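Local coordinates for protein putative glycosyltransferase (GalT1) (PDB 5HEA) that probably transfers a sugar from a nucleotide-activated donor, this chain being the C-terminal piece of a longer protein and carrying a family 2 glycosyltransferase domain of GT-A type, at residues Y87-D92 with F100-L105; L65-T68 with S73-R76; E240-L245 with K257-R262; S26-T31 with D59-I64. One frame throughout, in Å; residues are numbered along the deposited sequence.

Interaction 1. Residues Y87-D92 with F100-L105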
loop_
_atom_site.group_PDB
_atom_site.type_symbol
_atom_site.label_atom_id
_atom_site.label_comp_id
_atom_site.label_asym_id
_atom_site.label_seq_id
_atom_site.Cartn_x
_atom_site.Cartn_y
_atom_site.Cartn_z
ATOM N N TYR A 87 -30.858 21.540 -20.823
ATOM C CA TYR A 87 -30.364 22.275 -19.661
ATOM C C TYR A 87 -29.969 21.302 -18.566
ATOM O O TYR A 87 -30.526 20.206 -18.463
ATOM C CB TYR A 87 -31.435 23.223 -19.129
ATOM C CG TYR A 87 -31.978 24.144 -20.193
ATOM C CD1 TYR A 87 -33.137 23.814 -20.889
ATOM C CD2 TYR A 87 -31.317 25.323 -20.527
ATOM C CE1 TYR A 87 -33.641 24.635 -21.877
ATOM C CE2 TYR A 87 -31.815 26.161 -21.524
ATOM C CZ TYR A 87 -32.984 25.806 -22.188
ATOM O OH TYR A 87 -33.505 26.608 -23.174
ATOM N N ILE A 88 -29.013 21.714 -17.745
ATOM C CA ILE A 88 -28.533 20.884 -16.641
ATOM C C ILE A 88 -28.603 21.667 -15.338
ATOM O O ILE A 88 -28.235 22.841 -15.279
ATOM C CB ILE A 88 -27.074 20.405 -16.882
ATOM C CG1 ILE A 88 -27.043 19.328 -17.977
ATOM C CG2 ILE A 88 -26.424 19.930 -15.550
ATOM C CD1 ILE A 88 -25.662 18.790 -18.277
ATOM N N THR A 89 -29.085 21.023 -14.286
ATOM C CA THR A 89 -29.101 21.674 -12.993
ATOM C C THR A 89 -28.725 20.644 -11.930
ATOM O O THR A 89 -28.837 19.439 -12.168
ATOM C CB THR A 89 -30.480 22.303 -12.735
ATOM O OG1 THR A 89 -30.392 23.259 -11.670
ATOM C CG2 THR A 89 -31.509 21.220 -12.406
ATOM N N PHE A 90 -28.241 21.111 -10.779
ATOM C CA PHE A 90 -27.775 20.210 -9.721
ATOM C C PHE A 90 -28.642 20.401 -8.482
ATOM O O PHE A 90 -28.997 21.525 -8.156
ATOM C CB PHE A 90 -26.305 20.499 -9.363
ATOM C CG PHE A 90 -25.346 20.260 -10.501
ATOM C CD1 PHE A 90 -24.875 18.982 -10.768
ATOM C CD2 PHE A 90 -24.931 21.310 -11.312
ATOM C CE1 PHE A 90 -24.004 18.753 -11.831
ATOM C CE2 PHE A 90 -24.057 21.090 -12.373
ATOM C CZ PHE A 90 -23.604 19.810 -12.636
ATOM N N VAL A 91 -28.998 19.311 -7.809
ATOM C CA VAL A 91 -29.698 19.397 -6.526
ATOM C C VAL A 91 -28.998 18.432 -5.566
ATOM O O VAL A 91 -28.775 17.272 -5.908
ATOM C CB VAL A 91 -31.192 19.001 -6.646
ATOM C CG1 VAL A 91 -31.839 18.901 -5.260
ATOM C CG2 VAL A 91 -31.950 20.002 -7.492
ATOM N N ASP A 92 -28.617 18.906 -4.387
ATOM C CA ASP A 92 -28.023 18.025 -3.383
ATOM C C ASP A 92 -29.115 17.249 -2.659
ATOM O O ASP A 92 -30.168 17.790 -2.362
ATOM C CB ASP A 92 -27.173 18.806 -2.389
ATOM C CG ASP A 92 -25.861 19.270 -2.997
ATOM O OD1 ASP A 92 -25.449 18.706 -4.051
ATOM O OD2 ASP A 92 -25.243 20.192 -2.426
ATOM N N PHE A 100 -42.242 25.608 -7.414
ATOM C CA PHE A 100 -42.050 26.475 -8.584
ATOM C C PHE A 100 -40.575 26.755 -8.893
ATOM O O PHE A 100 -40.248 27.599 -9.731
ATOM C CB PHE A 100 -42.799 27.798 -8.389
ATOM C CG PHE A 100 -42.508 28.471 -7.081
ATOM C CD1 PHE A 100 -41.313 29.146 -6.877
ATOM C CD2 PHE A 100 -43.438 28.438 -6.051
ATOM C CE1 PHE A 100 -41.044 29.772 -5.670
ATOM C CE2 PHE A 100 -43.170 29.062 -4.837
ATOM C CZ PHE A 100 -41.972 29.729 -4.651
ATOM N N TYR A 101 -39.691 26.046 -8.208
ATOM C CA TYR A 101 -38.241 26.236 -8.341
ATOM C C TYR A 101 -37.733 26.173 -9.780
ATOM O O TYR A 101 -37.122 27.122 -10.287
ATOM C CB TYR A 101 -37.529 25.172 -7.500
ATOM C CG TYR A 101 -36.022 25.114 -7.655
ATOM C CD1 TYR A 101 -35.213 26.088 -7.089
ATOM C CD2 TYR A 101 -35.413 24.051 -8.313
ATOM C CE1 TYR A 101 -33.834 26.029 -7.197
ATOM C CE2 TYR A 101 -34.028 23.979 -8.432
ATOM C CZ TYR A 101 -33.252 24.975 -7.866
ATOM O OH TYR A 101 -31.892 24.932 -7.963
ATOM N N LEU A 102 -37.990 25.049 -10.435
ATOM C CA LEU A 102 -37.500 24.807 -11.785
ATOM C C LEU A 102 -38.121 25.775 -12.795
ATOM O O LEU A 102 -37.428 26.340 -13.656
ATOM C CB LEU A 102 -37.835 23.371 -12.182
ATOM C CG LEU A 102 -36.795 22.537 -12.923
ATOM C CD1 LEU A 102 -35.389 22.792 -12.384
ATOM C CD2 LEU A 102 -37.171 21.065 -12.794
ATOM N N GLU A 103 -39.434 25.934 -12.699
ATOM C CA GLU A 103 -40.175 26.841 -13.571
ATOM C C GLU A 103 -39.605 28.268 -13.548
ATOM O O GLU A 103 -39.392 28.876 -14.597
ATOM C CB GLU A 103 -41.661 26.845 -13.179
ATOM C CG GLU A 103 -42.543 27.680 -14.099
ATOM C CD GLU A 103 -43.984 27.772 -13.615
ATOM O OE1 GLU A 103 -44.304 27.225 -12.532
ATOM O OE2 GLU A 103 -44.800 28.398 -14.323
ATOM N N HIS A 104 -39.350 28.791 -12.355
ATOM C CA HIS A 104 -38.797 30.139 -12.226
ATOM C C HIS A 104 -37.405 30.302 -12.827
ATOM O O HIS A 104 -37.128 31.321 -13.451
ATOM C CB HIS A 104 -38.820 30.609 -10.769
ATOM C CG HIS A 104 -40.186 30.983 -10.289
ATOM N ND1 HIS A 104 -40.399 31.784 -9.185
ATOM C CD2 HIS A 104 -41.413 30.685 -10.780
ATOM C CE1 HIS A 104 -41.699 31.955 -9.015
ATOM N NE2 HIS A 104 -42.336 31.301 -9.969
ATOM N N LEU A 105 -36.536 29.307 -12.630
ATOM C CA LEU A 105 -35.213 29.281 -13.253
ATOM C C LEU A 105 -35.333 29.198 -14.767
ATOM O O LEU A 105 -34.604 29.876 -15.501
ATOM C CB LEU A 105 -34.390 28.074 -12.753
ATOM C CG LEU A 105 -33.783 28.200 -11.357
ATOM C CD1 LEU A 105 -33.087 26.904 -10.947
ATOM C CD2 LEU A 105 -32.812 29.387 -11.309
HETATM O O HOH W 1 -30.876 22.928 -9.248
#

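Interaction 2. Residues L65-T68 with S73-R76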
loop_
_atom_site.group_PDB
_atom_site.type_symbol
_atom_site.label_atom_id
_atom_site.label_comp_id
_atom_site.label_asym_id
_atom_site.label_seq_id
_atom_site.Cartn_x
_atom_site.Cartn_y
_atom_site.Cartn_z
ATOM N N LEU A 65 -28.338 5.671 -11.626
ATOM C CA LEU A 65 -27.026 5.114 -11.917
ATOM C C LEU A 65 -26.412 4.700 -10.590
ATOM O O LEU A 65 -26.167 5.538 -9.723
ATOM C CB LEU A 65 -26.106 6.155 -12.573
ATOM C CG LEU A 65 -26.375 6.729 -13.967
ATOM C CD1 LEU A 65 -25.240 7.684 -14.361
ATOM C CD2 LEU A 65 -26.530 5.627 -15.011
ATOM N N HIS A 66 -26.176 3.410 -10.423
ATOM C CA HIS A 66 -25.409 2.920 -9.295
ATOM C C HIS A 66 -23.948 2.844 -9.722
ATOM O O HIS A 66 -23.644 2.333 -10.787
ATOM C CB HIS A 66 -25.887 1.522 -8.912
ATOM C CG HIS A 66 -27.314 1.467 -8.469
ATOM N ND1 HIS A 66 -27.773 2.135 -7.353
ATOM C CD2 HIS A 66 -28.379 0.795 -8.968
ATOM C CE1 HIS A 66 -29.060 1.891 -7.193
ATOM N NE2 HIS A 66 -29.453 1.076 -8.157
ATOM N N GLN A 67 -23.037 3.353 -8.908
ATOM C CA GLN A 67 -21.629 3.199 -9.236
ATOM C C GLN A 67 -20.838 2.905 -7.989
ATOM O O GLN A 67 -21.254 3.275 -6.888
ATOM C CB GLN A 67 -21.077 4.457 -9.899
ATOM C CG GLN A 67 -20.987 5.652 -8.963
ATOM C CD GLN A 67 -20.442 6.884 -9.665
ATOM O OE1 GLN A 67 -20.585 7.029 -10.874
ATOM N NE2 GLN A 67 -19.808 7.771 -8.906
ATOM N N THR A 68 -19.691 2.252 -8.162
ATOM C CA THR A 68 -18.746 2.052 -7.068
ATOM C C THR A 68 -18.352 3.417 -6.525
ATOM O O THR A 68 -18.179 4.361 -7.295
ATOM C CB THR A 68 -17.474 1.305 -7.552
ATOM O OG1 THR A 68 -17.844 0.028 -8.088
ATOM C CG2 THR A 68 -16.486 1.111 -6.409
ATOM N N SER A 73 -17.441 14.424 -6.910
ATOM C CA SER A 73 -17.044 14.912 -8.243
ATOM C C SER A 73 -17.328 13.868 -9.308
ATOM O O SER A 73 -17.893 14.177 -10.354
ATOM C CB SER A 73 -15.560 15.270 -8.300
ATOM O OG SER A 73 -15.286 16.412 -7.516
ATOM N N ALA A 74 -16.918 12.632 -9.042
ATOM C CA ALA A 74 -17.157 11.549 -9.977
ATOM C C ALA A 74 -18.648 11.310 -10.172
ATOM O O ALA A 74 -19.093 11.023 -11.285
ATOM C CB ALA A 74 -16.463 10.269 -9.510
ATOM N N ALA A 75 -19.422 11.426 -9.098
ATOM C CA ALA A 75 -20.869 11.255 -9.196
ATOM C C ALA A 75 -21.499 12.319 -10.102
ATOM O O ALA A 75 -22.346 12.014 -10.944
ATOM C CB ALA A 75 -21.512 11.284 -7.803
ATOM N N ARG A 76 -21.096 13.572 -9.933
ATOM C CA ARG A 76 -21.665 14.634 -10.768
ATOM C C ARG A 76 -21.237 14.468 -12.227
ATOM O O ARG A 76 -22.034 14.668 -13.138
ATOM C CB ARG A 76 -21.261 16.017 -10.256
ATOM C CG ARG A 76 -21.839 16.358 -8.892
ATOM C CD ARG A 76 -21.715 17.846 -8.606
ATOM N NE ARG A 76 -22.206 18.196 -7.276
ATOM C CZ ARG A 76 -21.408 18.395 -6.235
ATOM N NH1 ARG A 76 -20.104 18.282 -6.397
ATOM N NH2 ARG A 76 -21.904 18.707 -5.044
#

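Interaction 3. Residues E240-L245 with K257-R262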
loop_
_atom_site.group_PDB
_atom_site.type_symbol
_atom_site.label_atom_id
_atom_site.label_comp_id
_atom_site.label_asym_id
_atom_site.label_seq_id
_atom_site.Cartn_x
_atom_site.Cartn_y
_atom_site.Cartn_z
ATOM N N GLU A 240 -5.724 29.237 -9.161
ATOM C CA GLU A 240 -6.142 28.873 -10.515
ATOM C C GLU A 240 -7.156 29.885 -11.090
ATOM O O GLU A 240 -7.043 30.332 -12.240
ATOM C CB GLU A 240 -6.740 27.463 -10.446
ATOM C CG GLU A 240 -7.270 26.855 -11.738
ATOM C CD GLU A 240 -7.803 25.444 -11.486
ATOM O OE1 GLU A 240 -8.632 25.247 -10.551
ATOM O OE2 GLU A 240 -7.363 24.521 -12.197
ATOM N N ARG A 241 -8.141 30.264 -10.283
ATOM C CA ARG A 241 -9.183 31.186 -10.744
ATOM C C ARG A 241 -8.640 32.598 -11.033
ATOM O O ARG A 241 -8.998 33.225 -12.044
ATOM C CB ARG A 241 -10.344 31.236 -9.741
ATOM C CG ARG A 241 -11.356 32.359 -9.995
ATOM C CD ARG A 241 -12.646 32.155 -9.184
ATOM N NE ARG A 241 -12.433 31.945 -7.751
ATOM C CZ ARG A 241 -12.683 30.797 -7.119
ATOM N NH1 ARG A 241 -13.152 29.760 -7.799
ATOM N NH2 ARG A 241 -12.481 30.680 -5.804
ATOM N N ILE A 242 -7.776 33.097 -10.155
ATOM C CA ILE A 242 -7.118 34.380 -10.412
ATOM C C ILE A 242 -6.311 34.328 -11.703
ATOM O O ILE A 242 -6.394 35.240 -12.524
ATOM C CB ILE A 242 -6.230 34.830 -9.225
ATOM C CG1 ILE A 242 -7.126 35.268 -8.059
ATOM C CG2 ILE A 242 -5.272 35.971 -9.658
ATOM C CD1 ILE A 242 -6.423 35.282 -6.706
ATOM N N ALA A 243 -5.547 33.251 -11.900
ATOM C CA ALA A 243 -4.721 33.147 -13.103
ATOM C C ALA A 243 -5.558 33.117 -14.386
ATOM O O ALA A 243 -5.174 33.689 -15.407
ATOM C CB ALA A 243 -3.805 31.908 -13.031
ATOM N N LEU A 244 -6.696 32.434 -14.339
ATOM C CA LEU A 244 -7.580 32.357 -15.493
ATOM C C LEU A 244 -8.210 33.705 -15.797
ATOM O O LEU A 244 -8.180 34.160 -16.929
ATOM C CB LEU A 244 -8.697 31.341 -15.254
ATOM C CG LEU A 244 -8.551 29.976 -15.907
ATOM C CD1 LEU A 244 -9.852 29.214 -15.676
ATOM C CD2 LEU A 244 -8.241 30.101 -17.403
ATOM N N LEU A 245 -8.806 34.324 -14.781
ATOM C CA LEU A 245 -9.451 35.623 -14.950
ATOM C C LEU A 245 -8.462 36.666 -15.454
ATOM O O LEU A 245 -8.805 37.492 -16.297
ATOM C CB LEU A 245 -10.081 36.098 -13.638
ATOM C CG LEU A 245 -11.303 35.327 -13.123
ATOM C CD1 LEU A 245 -11.727 35.885 -11.780
ATOM C CD2 LEU A 245 -12.427 35.437 -14.116
ATOM N N LYS A 257 -9.067 39.967 -2.719
ATOM C CA LYS A 257 -9.591 40.055 -1.352
ATOM C C LYS A 257 -9.969 38.682 -0.806
ATOM O O LYS A 257 -9.637 38.336 0.331
ATOM C CB LYS A 257 -10.834 40.953 -1.300
ATOM C CG LYS A 257 -10.606 42.414 -1.644
ATOM C CD LYS A 257 -11.916 43.197 -1.478
ATOM C CE LYS A 257 -11.810 44.620 -2.002
ATOM N NZ LYS A 257 -13.125 45.329 -1.948
ATOM N N SER A 258 -10.689 37.915 -1.618
ATOM C CA SER A 258 -11.063 36.548 -1.268
ATOM C C SER A 258 -9.830 35.657 -1.030
ATOM O O SER A 258 -9.777 34.889 -0.057
ATOM C CB SER A 258 -11.950 35.954 -2.372
ATOM O OG SER A 258 -12.246 34.583 -2.124
ATOM N N TYR A 259 -8.848 35.755 -1.920
ATOM C CA TYR A 259 -7.607 34.983 -1.791
ATOM C C TYR A 259 -6.869 35.298 -0.487
ATOM O O TYR A 259 -6.419 34.393 0.213
ATOM C CB TYR A 259 -6.705 35.270 -3.002
ATOM C CG TYR A 259 -5.358 34.545 -3.061
ATOM C CD1 TYR A 259 -5.258 33.180 -2.847
ATOM C CD2 TYR A 259 -4.196 35.231 -3.409
ATOM C CE1 TYR A 259 -4.024 32.526 -2.943
ATOM C CE2 TYR A 259 -2.968 34.587 -3.503
ATOM C CZ TYR A 259 -2.893 33.238 -3.280
ATOM O OH TYR A 259 -1.670 32.609 -3.378
ATOM N N LYS A 260 -6.742 36.584 -0.159
ATOM C CA LYS A 260 -6.034 36.975 1.060
ATOM C C LYS A 260 -6.741 36.435 2.295
ATOM O O LYS A 260 -6.090 35.993 3.242
ATOM C CB LYS A 260 -5.892 38.496 1.153
ATOM C CG LYS A 260 -5.039 39.099 0.059
ATOM C CD LYS A 260 -4.882 40.613 0.208
ATOM C CE LYS A 260 -4.234 41.198 -1.046
ATOM N NZ LYS A 260 -3.734 42.592 -0.941
ATOM N N GLY A 261 -8.071 36.481 2.283
ATOM C CA GLY A 261 -8.876 35.890 3.345
ATOM C C GLY A 261 -8.668 34.387 3.497
ATOM O O GLY A 261 -8.557 33.888 4.615
ATOM N N ARG A 262 -8.601 33.665 2.378
ATOM C CA ARG A 262 -8.336 32.222 2.415
ATOM C C ARG A 262 -6.943 31.888 2.956
ATOM O O ARG A 262 -6.790 30.963 3.755
ATOM C CB ARG A 262 -8.543 31.579 1.032
ATOM C CG ARG A 262 -10.001 31.572 0.604
ATOM C CD ARG A 262 -10.181 31.029 -0.823
ATOM N NE ARG A 262 -11.591 30.929 -1.201
ATOM C CZ ARG A 262 -12.076 30.092 -2.121
ATOM N NH1 ARG A 262 -11.277 29.241 -2.768
ATOM N NH2 ARG A 262 -13.373 30.098 -2.392
HETATM O O HOH W 2 -11.506 32.966 -4.313
#

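Interaction 4. Residues S26-T31 with D59-I64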
loop_
_atom_site.group_PDB
_atom_site.type_symbol
_atom_site.label_atom_id
_atom_site.label_comp_id
_atom_site.label_asym_id
_atom_site.label_seq_id
_atom_site.Cartn_x
_atom_site.Cartn_y
_atom_site.Cartn_z
ATOM N N SER A 26 -39.942 16.707 -3.111
ATOM C CA SER A 26 -39.979 18.113 -3.541
ATOM C C SER A 26 -39.705 18.286 -5.045
ATOM O O SER A 26 -40.240 19.201 -5.670
ATOM C CB SER A 26 -39.040 18.985 -2.698
ATOM O OG SER A 26 -37.693 18.831 -3.103
ATOM N N LEU A 27 -38.909 17.394 -5.631
ATOM C CA LEU A 27 -38.626 17.451 -7.070
ATOM C C LEU A 27 -39.764 16.936 -7.951
ATOM O O LEU A 27 -40.085 17.531 -8.981
ATOM C CB LEU A 27 -37.345 16.670 -7.412
ATOM C CG LEU A 27 -36.033 17.206 -6.842
ATOM C CD1 LEU A 27 -34.857 16.274 -7.200
ATOM C CD2 LEU A 27 -35.783 18.591 -7.375
ATOM N N LEU A 28 -40.355 15.812 -7.568
ATOM C CA LEU A 28 -41.481 15.270 -8.320
ATOM C C LEU A 28 -42.701 16.201 -8.312
ATOM O O LEU A 28 -43.535 16.134 -9.214
ATOM C CB LEU A 28 -41.849 13.885 -7.799
ATOM C CG LEU A 28 -40.773 12.821 -8.033
ATOM C CD1 LEU A 28 -41.233 11.455 -7.518
ATOM C CD2 LEU A 28 -40.410 12.751 -9.512
ATOM N N ARG A 29 -42.793 17.074 -7.309
ATOM C CA ARG A 29 -43.854 18.082 -7.254
ATOM C C ARG A 29 -43.569 19.348 -8.068
ATOM O O ARG A 29 -44.249 20.357 -7.881
ATOM C CB ARG A 29 -44.119 18.506 -5.807
ATOM C CG ARG A 29 -44.802 17.449 -4.951
ATOM C CD ARG A 29 -45.194 18.030 -3.602
ATOM N NE ARG A 29 -44.084 18.730 -2.953
ATOM C CZ ARG A 29 -43.424 18.272 -1.888
ATOM N NH1 ARG A 29 -43.767 17.111 -1.338
ATOM N NH2 ARG A 29 -42.428 18.978 -1.366
ATOM N N GLN A 30 -42.578 19.315 -8.956
ATOM C CA GLN A 30 -42.241 20.511 -9.732
ATOM C C GLN A 30 -43.353 20.885 -10.701
ATOM O O GLN A 30 -43.904 20.022 -11.384
ATOM C CB GLN A 30 -40.928 20.332 -10.500
ATOM C CG GLN A 30 -39.703 20.455 -9.634
ATOM C CD GLN A 30 -39.698 21.744 -8.843
ATOM O OE1 GLN A 30 -39.594 22.838 -9.413
ATOM N NE2 GLN A 30 -39.824 21.630 -7.524
ATOM N N THR A 31 -43.668 22.177 -10.763
ATOM C CA THR A 31 -44.639 22.693 -11.727
ATOM C C THR A 31 -44.119 22.574 -13.159
ATOM O O THR A 31 -44.901 22.466 -14.107
ATOM C CB THR A 31 -45.010 24.167 -11.429
ATOM O OG1 THR A 31 -43.836 24.979 -11.485
ATOM C CG2 THR A 31 -45.608 24.292 -10.049
ATOM N N ASP A 59 -42.060 6.681 -10.818
ATOM C CA ASP A 59 -41.992 7.840 -11.701
ATOM C C ASP A 59 -40.896 7.613 -12.720
ATOM O O ASP A 59 -39.719 7.487 -12.364
ATOM C CB ASP A 59 -41.738 9.127 -10.908
ATOM C CG ASP A 59 -42.063 10.391 -11.707
ATOM O OD1 ASP A 59 -41.632 10.503 -12.875
ATOM O OD2 ASP A 59 -42.763 11.276 -11.165
ATOM N N ASN A 60 -41.279 7.561 -13.993
ATOM C CA ASN A 60 -40.331 7.217 -15.046
ATOM C C ASN A 60 -39.400 8.357 -15.471
ATOM O O ASN A 60 -38.572 8.184 -16.364
ATOM C CB ASN A 60 -41.045 6.598 -16.255
ATOM C CG ASN A 60 -41.886 7.597 -17.022
ATOM O OD1 ASN A 60 -42.114 8.719 -16.573
ATOM N ND2 ASN A 60 -42.364 7.184 -18.188
ATOM N N ARG A 61 -39.525 9.511 -14.821
ATOM C CA ARG A 61 -38.585 10.608 -15.055
ATOM C C ARG A 61 -37.305 10.373 -14.249
ATOM O O ARG A 61 -36.285 11.022 -14.476
ATOM C CB ARG A 61 -39.229 11.963 -14.723
ATOM C CG ARG A 61 -40.314 12.369 -15.735
ATOM C CD ARG A 61 -41.118 13.597 -15.296
ATOM N NE ARG A 61 -41.837 13.362 -14.049
ATOM C CZ ARG A 61 -42.571 14.275 -13.417
ATOM N NH1 ARG A 61 -42.688 15.506 -13.901
ATOM N NH2 ARG A 61 -43.183 13.959 -12.285
ATOM N N ILE A 62 -37.360 9.423 -13.321
ATOM C CA ILE A 62 -36.198 9.111 -12.491
ATOM C C ILE A 62 -35.333 8.011 -13.098
ATOM O O ILE A 62 -35.811 6.903 -13.355
ATOM C CB ILE A 62 -36.611 8.691 -11.072
ATOM C CG1 ILE A 62 -37.341 9.833 -10.367
ATOM C CG2 ILE A 62 -35.389 8.254 -10.280
ATOM C CD1 ILE A 62 -37.540 9.600 -8.890
ATOM N N GLN A 63 -34.062 8.323 -13.326
ATOM C CA GLN A 63 -33.097 7.342 -13.809
ATOM C C GLN A 63 -32.066 7.123 -12.710
ATOM O O GLN A 63 -31.539 8.086 -12.148
ATOM C CB GLN A 63 -32.385 7.842 -15.071
ATOM C CG GLN A 63 -33.285 8.525 -16.100
ATOM C CD GLN A 63 -34.341 7.596 -16.674
ATOM O OE1 GLN A 63 -35.542 7.815 -16.495
ATOM N NE2 GLN A 63 -33.898 6.558 -17.376
ATOM N N ILE A 64 -31.771 5.869 -12.396
ATOM C CA ILE A 64 -30.733 5.596 -11.410
ATOM C C ILE A 64 -29.454 5.103 -12.058
ATOM O O ILE A 64 -29.476 4.225 -12.920
ATOM C CB ILE A 64 -31.167 4.535 -10.405
ATOM C CG1 ILE A 64 -32.541 4.850 -9.845
ATOM C CG2 ILE A 64 -30.152 4.423 -9.268
ATOM C CD1 ILE A 64 -33.030 3.775 -8.967
HETATM O O HOH W 3 -43.632 17.312 -11.491
#

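Interaction 1. Residues Y87-D92 with F100-L105
The phenol ring of Tyr-101 meets strand 87-90 through a water that lies at the ring's edge, in its plane, while one face of the ring carries CD1 of Leu-105, 3.6 Å above the plane and displaced toward the rim. Helix 101-110 thus packs its own Leu-105 on the tyrosine ring and sends the hydroxyl across to the strand. The water is held by three groups: it donates to Thr-89 OG1 at 2.5 Å and to the carbonyl oxygen Phe-90 O at 2.6 Å, and it lies 2.6 Å from Tyr-101 OH. Direct approach is looser, with 4.3 Å between Thr-89 OG1 and Tyr-101 OH, which supports a bridged rather than a direct polar link. Thr-89 OG1 is also hydrogen-bonded to Lys-171 O of the antiparallel neighbour strand 171-174. With OG1 placed anti to the backbone N (chi1 -163°), the methyl CG2 is left to meet Leu-102 CD1 at 4.2 Å, the two side chains running at a slant to each other. All four touching residues are buried, and Leu-102 N is hydrogen-bonded to Gln-30 OE1. The axes of strand and helix stay 11.6 Å apart at an angle of 132°, a separation spanned by side chains and water. Such a helix laid against a central strand of the mixed sheet fits the layered α/β core of a GT-A glycosyltransferase domain.

Interaction 2. Residues L65-T68 with S73-R76
Gln-67, in 65-68, reaches onto Ala-74 and Ala-75 of helix 72-82, within the Rossmann-like α/β part of the GT-A domain, where strand 62-66 pairs in parallel with strand 35-41 and the helix leads on to strand 87-90. Van der Waals contact is what joins the two segments, and it is small, burying 84 Å² in all. The glutamine amide nitrogen does the touching: Gln-67 NE2 comes to 3.9 Å from the carbonyl carbon Ala-74 C, and it stands 4.2 Å from the methyl Ala-74 CB. The side chain gets there with CG set between the backbone N and the carbonyl carbon (chi1 69°) and the chain fully extended beyond it (chi2 -180°), which carries the amide straight across to the helix. Small alanine side chains let it come close to the helix backbone.

Polar bonding lies outside the pair. Gln-67 NE2 is hydrogen-bonded to Asp-42 OD1, so the amide is fixed by the loop after strand 35-41 while it rests on the helix. Arg-76 leaves on the other side, its side chain starting out away from 65-68, and forms a salt bridge with Glu-190.

Further packing surrounds the contact. Ala-75 also touches Ile-40 and Pro-12, and His-66 meets Tyr-279 of the second subunit, the ring planes about 80° apart. The closest approach is Gln-67 NE2 to Ala-75 CA, 3.7 Å, and the distance from Gln-67 NE2 to the methyl Ala-75 CB is 4.1 Å.

Interaction 3. Residues E240-L245 with K257-R262
Arg-241 is the first residue of 240-245 to touch helix 253-272, just after Glu-240, which forms a salt bridge with Lys-285 of the third subunit. The contact is made by its guanidinium: Arg-241 NH2 comes to 3.6 Å from Arg-262 NH1. The two guanidinium planes stand 87° apart, with Arg-262 CZ at the edge of the Arg-241 group and in its plane. A water, also in that plane at the edge, accepts from Arg-241 NH2 at 2.9 Å and lies 2.8 Å from Ser-258 OG. The same water sits over the centre of one face of the Arg-262 guanidinium, 3.6 Å above it. A bend at chi3 (52°) turns the end of Arg-241, whereas Arg-262 is extended from CG to NE. At the next residue, Ile-242 sends CD1 to Tyr-259 CB at 3.7 Å, and the two side chains cross at about a right angle. Tyr-259 OH is hydrogen-bonded to Glu-239 of helix 231-247, which ties the ring's far end back to the partner helix.

The paired arginines converge on one carboxylate: Arg-241 NH2 and Arg-262 NH1 form salt bridges with separate oxygens of Asp-192, while Arg-241 NE also bonds Gln-255 OE1 and Arg-262 NH1 bonds Met-234 O. The shared aspartate probably offsets the two buried positive charges, so that beside the apolar contact of this helix pair the arginines sit around an anion.

Interaction 4. Residues S26-T31 with D59-I64
Asp-59 OD1 is gripped by two donors of Arg-61, its backbone N at 3.0 Å on the anti lone pair and NE at 3.1 Å on the syn one. The first bond closes an Asx turn at the start of the type I turn from Asp-59 to Ile-62. The second belongs to a side-on salt bridge, completed by Arg-61 NH2 to Asp-59 OD2 at 2.9 Å; N-H...O angles of 177° and 175° show that both N-H groups point almost straight at their oxygens. A bend at chi3 (-62°) brings the Arg-61 guanidinium back side-on to Asp-59.

The side chains of Leu-28, at the end of helix 20-28, and Asp-59 approach from opposite directions. Leu-28 CD2 lies 3.2 Å from Asp-59 OD2, and the same methyl is 4.3 Å from Ile-62 CD1. A water joins the two segments, donating to Leu-28 O at 2.6 Å and to Gln-30 O, and accepting from Arg-61 NH1 at 3.2 Å. Arg-61 NH1 also bonds Lys-33 O, so the guanidinium reaches the loop before strand 35-41. A helix end met by the turn that leads into strand 62-66, which pairs in parallel with strand 35-41, fits the repeated β-α-β layout of the GT-A nucleotide-binding half.

In the fold
Interactions 1, 2 and 4 all reach the same mixed β-sheet within the family 2 range, whereas interaction 3 joins two helices on the opposite side of the chain's centre from interactions 1 and 4. Interactions 1 and 3 are wholly buried; 2 and 4 are partly exposed. Strand 62-66 serves both 4 and 2, at its start and its end. Interactions 1 and 4 lie about 12 Å apart between centres and meet through Gln-30 with Leu-102 and Thr-31 with Glu-103. Interaction 2 reaches 1 by packing of Arg-76 on Phe-90. A bridging water mediates 1, a glutamine amide resting on alanines makes 2, a charge cluster marks 3, and a salt bridge within one segment, with a leucine packed on it, marks 4.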